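Side-chain contacts in class I phosphodiesterase PDEB1 (Leishmania major, PDB 2R8Q), which belongs to the HD-type cyclic-nucleotide phosphodiesterase family, with an all-helical catalytic domain that holds zinc and magnesium ions and a bound 3-isobutyl-1-methylxanthine: residues 122-127 / 243-248; 130-135 / 201-206. One frame throughout, in Å; residues are numbered along the deposited sequence.

Contact 1 of 2, residues 122-127 / 243-248; sequences SELLTE and RLVMET
L125 reaches across from segment 122-127, a 3-10 turn leading into the connection before helix 127-139, and sets one methyl, CD2, against two neighbouring side chains of the helix segment 243-248. L125 CD2 lies 3.7 Å from M246 CG and 3.8 Å from V245 CG1, so a single leucine branch covers adjacent positions on the helix surface. L125 CD1 stands 4.1 Å from M246 CG. This orientation follows from a chi1 of -53°, which places CG of L125 beside its backbone N and anti to the carbonyl carbon. V245 answers with CG1, whereas M246 offers the start of its chain, which bends only further out, at chi3 (75°). All three side chains are buried and the contact is purely apolar, with no hydrogen bond across it.

Packing slackens toward L124, where L124 CD1 comes no nearer to V245 CG1 than 4.2 Å and the leucine remains partly exposed. Beyond it, E123 is at the solvent surface, and its carbonyl oxygen takes a hydrogen bond from K236. T126 is the N-cap of helix 127-139, its side chain capping a first-turn backbone N while E129 accepts from T126 N, as in a capping box. F234 lies against both L124 and V245. M246 also packs on C210 of helix 197-212 and E129 of helix 127-139, which places the contact beside both helices, next to the loop carrying F234.

Contact 2 of 2, residues 130-135 / 201-206; sequences CYVLLV and AYAYRA
V132 of helix 127-139 sets both methyls on helix 197-212, CG1 reaching the carbonyl oxygen of A203 and the side chain of A206, CG2 meeting A203 CB and CA. With chi1 at 175°, CG1 is anti to the backbone N while CG2 lies beside it, and the fork thus opens onto A203 and A206, one turn apart. V132 CG1 rests 3.7 Å from the carbonyl oxygen A203 O and 4.0 Å from A206 CB. V132 CG2 turns to the side chain of the same A203, lying 3.9 Å from A203 CB and 4.2 Å from A203 CA. Because the partners are alanines, the valine can settle almost on the backbone of the second helix, and the CA atoms of V132 and A203 are 6.3 Å apart.

Close helix-to-helix packing of this sort builds the all-helical catalytic domain of the phosphodiesterase family, which has no strands here; helix 127-139 lies between helix 197-212 on the V132 side and helix 102-118, touched by L133 and L134.

Y131 carries V135 CG2 3.8 Å above one face of its ring, toward the rim, and its hydroxyl is hydrogen-bonded to V191 O. The Y202 side chain extends anti to its backbone N (chi1 -172°), which carries its ring to E129 of helix 127-139, where OH hydrogen-bonds to OE2 and adds a polar tie between the two helices. Y204 points away from V132, meets F192 edge-to-face and packs on P158 of the second subunit, next to R205, which packs on I161 of that same subunit.

Contacts 1 and 2 have centres 10 Å apart and touch through R243, which lies on the side of helix 239-254 facing away from segment 122-127: it makes a cation-pi contact with Y202, R243 NH2 lying 3.1 Å from Y202 CZ, and is also salt-bridged to D209. E129, bonded in both, bridges them too. Van der Waals packing continues the border, L133 CD1 lying 3.8 Å from the carbonyl oxygen M246 O and S122 CB 3.8 Å from C130 SG. Neither contact includes a zinc ligand, yet helix 127-139 leads directly to H140 and D141, and helix 239-254 ends at D254, all three bound to zinc; N257, just beyond, lines the 3-isobutyl-1-methylxanthine pocket.

Contact 1 of 2, residues 122-127 / 243-248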
# COMPACT_ATOMS: atom_id res chain seq x y z
N SER A 122 -0.09 19.57 -25.21
CA SER A 122 -1.21 20.11 -24.44
C SER A 122 -2.46 20.25 -25.32
O SER A 122 -3.57 20.36 -24.80
CB SER A 122 -0.86 21.47 -23.84
OG SER A 122 -0.72 22.47 -24.84
N GLU A 123 -2.27 20.24 -26.63
CA GLU A 123 -3.39 20.36 -27.57
C GLU A 123 -4.25 19.11 -27.59
O GLU A 123 -5.37 19.12 -28.10
CB GLU A 123 -2.85 20.64 -28.97
CG GLU A 123 -2.22 22.01 -29.12
CD GLU A 123 -1.55 22.19 -30.46
OE1 GLU A 123 -1.72 21.32 -31.35
OE2 GLU A 123 -0.84 23.21 -30.63
N LEU A 124 -3.72 18.02 -27.04
CA LEU A 124 -4.44 16.75 -27.01
C LEU A 124 -5.13 16.52 -25.67
O LEU A 124 -5.85 15.53 -25.50
CB LEU A 124 -3.46 15.60 -27.26
CG LEU A 124 -2.58 15.71 -28.51
CD1 LEU A 124 -1.48 14.65 -28.45
CD2 LEU A 124 -3.42 15.55 -29.76
N LEU A 125 -4.93 17.43 -24.72
CA LEU A 125 -5.50 17.29 -23.38
C LEU A 125 -6.24 18.53 -22.87
O LEU A 125 -6.13 19.61 -23.44
CB LEU A 125 -4.37 17.00 -22.38
CG LEU A 125 -3.43 15.83 -22.67
CD1 LEU A 125 -2.27 15.86 -21.68
CD2 LEU A 125 -4.21 14.52 -22.59
N THR A 126 -6.99 18.35 -21.79
CA THR A 126 -7.69 19.47 -21.18
C THR A 126 -6.67 20.12 -20.24
O THR A 126 -5.64 19.52 -19.94
CB THR A 126 -8.91 19.03 -20.34
OG1 THR A 126 -8.48 18.20 -19.26
CG2 THR A 126 -9.89 18.26 -21.21
N GLU A 127 -6.96 21.33 -19.78
CA GLU A 127 -6.04 22.01 -18.87
C GLU A 127 -5.93 21.24 -17.56
O GLU A 127 -4.85 21.17 -16.96
CB GLU A 127 -6.50 23.45 -18.61
CG GLU A 127 -6.49 24.32 -19.84
CD GLU A 127 -6.78 25.78 -19.54
OE1 GLU A 127 -7.77 26.05 -18.83
OE2 GLU A 127 -6.02 26.65 -20.01
N ARG A 243 -6.64 9.85 -21.86
CA ARG A 243 -5.99 9.17 -20.74
C ARG A 243 -4.77 8.41 -21.24
O ARG A 243 -3.70 8.45 -20.62
CB ARG A 243 -6.95 8.20 -20.04
CG ARG A 243 -6.34 7.53 -18.80
CD ARG A 243 -5.85 8.59 -17.81
NE ARG A 243 -6.84 9.65 -17.62
CZ ARG A 243 -7.87 9.57 -16.79
NH1 ARG A 243 -8.07 8.48 -16.05
NH2 ARG A 243 -8.74 10.57 -16.72
N LEU A 244 -4.91 7.72 -22.37
CA LEU A 244 -3.80 6.98 -22.94
C LEU A 244 -2.69 7.95 -23.36
O LEU A 244 -1.51 7.62 -23.28
CB LEU A 244 -4.28 6.15 -24.14
CG LEU A 244 -3.22 5.29 -24.84
CD1 LEU A 244 -2.44 4.46 -23.84
CD2 LEU A 244 -3.92 4.38 -25.85
N VAL A 245 -3.07 9.15 -23.79
CA VAL A 245 -2.08 10.15 -24.17
C VAL A 245 -1.29 10.56 -22.92
O VAL A 245 -0.07 10.70 -22.98
CB VAL A 245 -2.74 11.40 -24.80
CG1 VAL A 245 -1.75 12.57 -24.81
CG2 VAL A 245 -3.19 11.08 -26.22
N MET A 246 -1.99 10.73 -21.80
CA MET A 246 -1.33 11.11 -20.55
C MET A 246 -0.34 10.03 -20.12
O MET A 246 0.79 10.32 -19.73
CB MET A 246 -2.36 11.30 -19.43
CG MET A 246 -3.28 12.50 -19.59
SD MET A 246 -4.53 12.56 -18.27
CE MET A 246 -3.53 13.12 -16.90
N GLU A 247 -0.78 8.77 -20.20
CA GLU A 247 0.07 7.66 -19.80
C GLU A 247 1.29 7.55 -20.70
O GLU A 247 2.39 7.26 -20.23
CB GLU A 247 -0.72 6.34 -19.84
CG GLU A 247 -1.91 6.32 -18.89
CD GLU A 247 -2.83 5.14 -19.13
OE1 GLU A 247 -2.77 4.56 -20.23
OE2 GLU A 247 -3.61 4.79 -18.22
N THR A 248 1.09 7.78 -21.99
CA THR A 248 2.19 7.69 -22.94
C THR A 248 3.19 8.83 -22.71
O THR A 248 4.40 8.63 -22.84
CB THR A 248 1.67 7.72 -24.38
OG1 THR A 248 0.72 6.67 -24.54
CG2 THR A 248 2.81 7.51 -25.36

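Contact 2 of 2, residues 130-135 / 201-206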
# COMPACT_ATOMS: atom_id res chain seq x y z
N CYS A 130 -3.50 18.46 -18.01
CA CYS A 130 -2.12 18.94 -18.07
C CYS A 130 -1.62 19.15 -16.64
O CYS A 130 -0.49 18.79 -16.31
CB CYS A 130 -2.04 20.25 -18.85
SG CYS A 130 -2.26 20.05 -20.63
N TYR A 131 -2.47 19.75 -15.81
CA TYR A 131 -2.14 20.03 -14.42
C TYR A 131 -1.88 18.73 -13.67
O TYR A 131 -0.85 18.58 -13.01
CB TYR A 131 -3.30 20.79 -13.76
CG TYR A 131 -3.12 21.09 -12.29
CD1 TYR A 131 -1.97 21.72 -11.82
CD2 TYR A 131 -4.11 20.76 -11.37
CE1 TYR A 131 -1.81 22.00 -10.46
CE2 TYR A 131 -3.96 21.03 -10.01
CZ TYR A 131 -2.80 21.65 -9.57
OH TYR A 131 -2.64 21.91 -8.23
N VAL A 132 -2.80 17.78 -13.78
CA VAL A 132 -2.65 16.50 -13.11
C VAL A 132 -1.39 15.76 -13.58
O VAL A 132 -0.69 15.15 -12.78
CB VAL A 132 -3.89 15.61 -13.33
CG1 VAL A 132 -3.66 14.22 -12.74
CG2 VAL A 132 -5.11 16.27 -12.69
N LEU A 133 -1.10 15.83 -14.88
CA LEU A 133 0.09 15.16 -15.40
C LEU A 133 1.37 15.71 -14.76
O LEU A 133 2.25 14.95 -14.36
CB LEU A 133 0.15 15.32 -16.92
CG LEU A 133 1.34 14.68 -17.64
CD1 LEU A 133 1.37 13.17 -17.36
CD2 LEU A 133 1.23 14.93 -19.14
N LEU A 134 1.45 17.04 -14.65
CA LEU A 134 2.63 17.66 -14.06
C LEU A 134 2.77 17.34 -12.58
O LEU A 134 3.89 17.10 -12.10
CB LEU A 134 2.58 19.18 -14.28
CG LEU A 134 2.71 19.57 -15.76
CD1 LEU A 134 2.40 21.05 -15.94
CD2 LEU A 134 4.12 19.25 -16.25
N VAL A 135 1.66 17.31 -11.86
CA VAL A 135 1.66 16.99 -10.44
C VAL A 135 2.08 15.53 -10.27
O VAL A 135 2.88 15.20 -9.39
CB VAL A 135 0.26 17.19 -9.82
CG1 VAL A 135 0.17 16.54 -8.45
CG2 VAL A 135 -0.05 18.68 -9.73
N ALA A 201 -12.16 13.07 -8.07
CA ALA A 201 -12.15 11.64 -8.36
C ALA A 201 -11.49 11.39 -9.71
O ALA A 201 -10.74 10.43 -9.89
CB ALA A 201 -13.57 11.10 -8.36
N TYR A 202 -11.79 12.27 -10.67
CA TYR A 202 -11.23 12.17 -12.01
C TYR A 202 -9.71 12.32 -11.94
O TYR A 202 -8.96 11.56 -12.56
CB TYR A 202 -11.81 13.27 -12.90
CG TYR A 202 -11.44 13.14 -14.37
CD1 TYR A 202 -12.17 12.31 -15.22
CD2 TYR A 202 -10.37 13.86 -14.90
CE1 TYR A 202 -11.83 12.20 -16.57
CE2 TYR A 202 -10.02 13.75 -16.24
CZ TYR A 202 -10.76 12.92 -17.07
OH TYR A 202 -10.43 12.82 -18.40
N ALA A 203 -9.27 13.31 -11.17
CA ALA A 203 -7.85 13.59 -11.01
C ALA A 203 -7.10 12.42 -10.38
O ALA A 203 -6.01 12.06 -10.84
CB ALA A 203 -7.66 14.84 -10.16
N TYR A 204 -7.67 11.82 -9.33
CA TYR A 204 -7.01 10.69 -8.69
C TYR A 204 -6.88 9.50 -9.63
O TYR A 204 -5.84 8.84 -9.66
CB TYR A 204 -7.76 10.26 -7.43
CG TYR A 204 -7.32 10.99 -6.18
CD1 TYR A 204 -8.09 12.03 -5.65
CD2 TYR A 204 -6.15 10.64 -5.51
CE1 TYR A 204 -7.69 12.70 -4.50
CE2 TYR A 204 -5.74 11.30 -4.36
CZ TYR A 204 -6.52 12.33 -3.85
OH TYR A 204 -6.14 12.97 -2.70
N ARG A 205 -7.92 9.22 -10.41
CA ARG A 205 -7.83 8.09 -11.32
C ARG A 205 -6.78 8.35 -12.39
O ARG A 205 -6.05 7.44 -12.78
CB ARG A 205 -9.20 7.81 -11.97
CG ARG A 205 -9.19 6.58 -12.86
CD ARG A 205 -8.54 5.40 -12.15
NE ARG A 205 -8.40 4.22 -13.00
CZ ARG A 205 -9.34 3.30 -13.16
NH1 ARG A 205 -10.50 3.41 -12.53
NH2 ARG A 205 -9.12 2.26 -13.96
N ALA A 206 -6.68 9.59 -12.86
CA ALA A 206 -5.69 9.92 -13.87
C ALA A 206 -4.27 9.80 -13.31
O ALA A 206 -3.38 9.24 -13.95
CB ALA A 206 -5.93 11.34 -14.39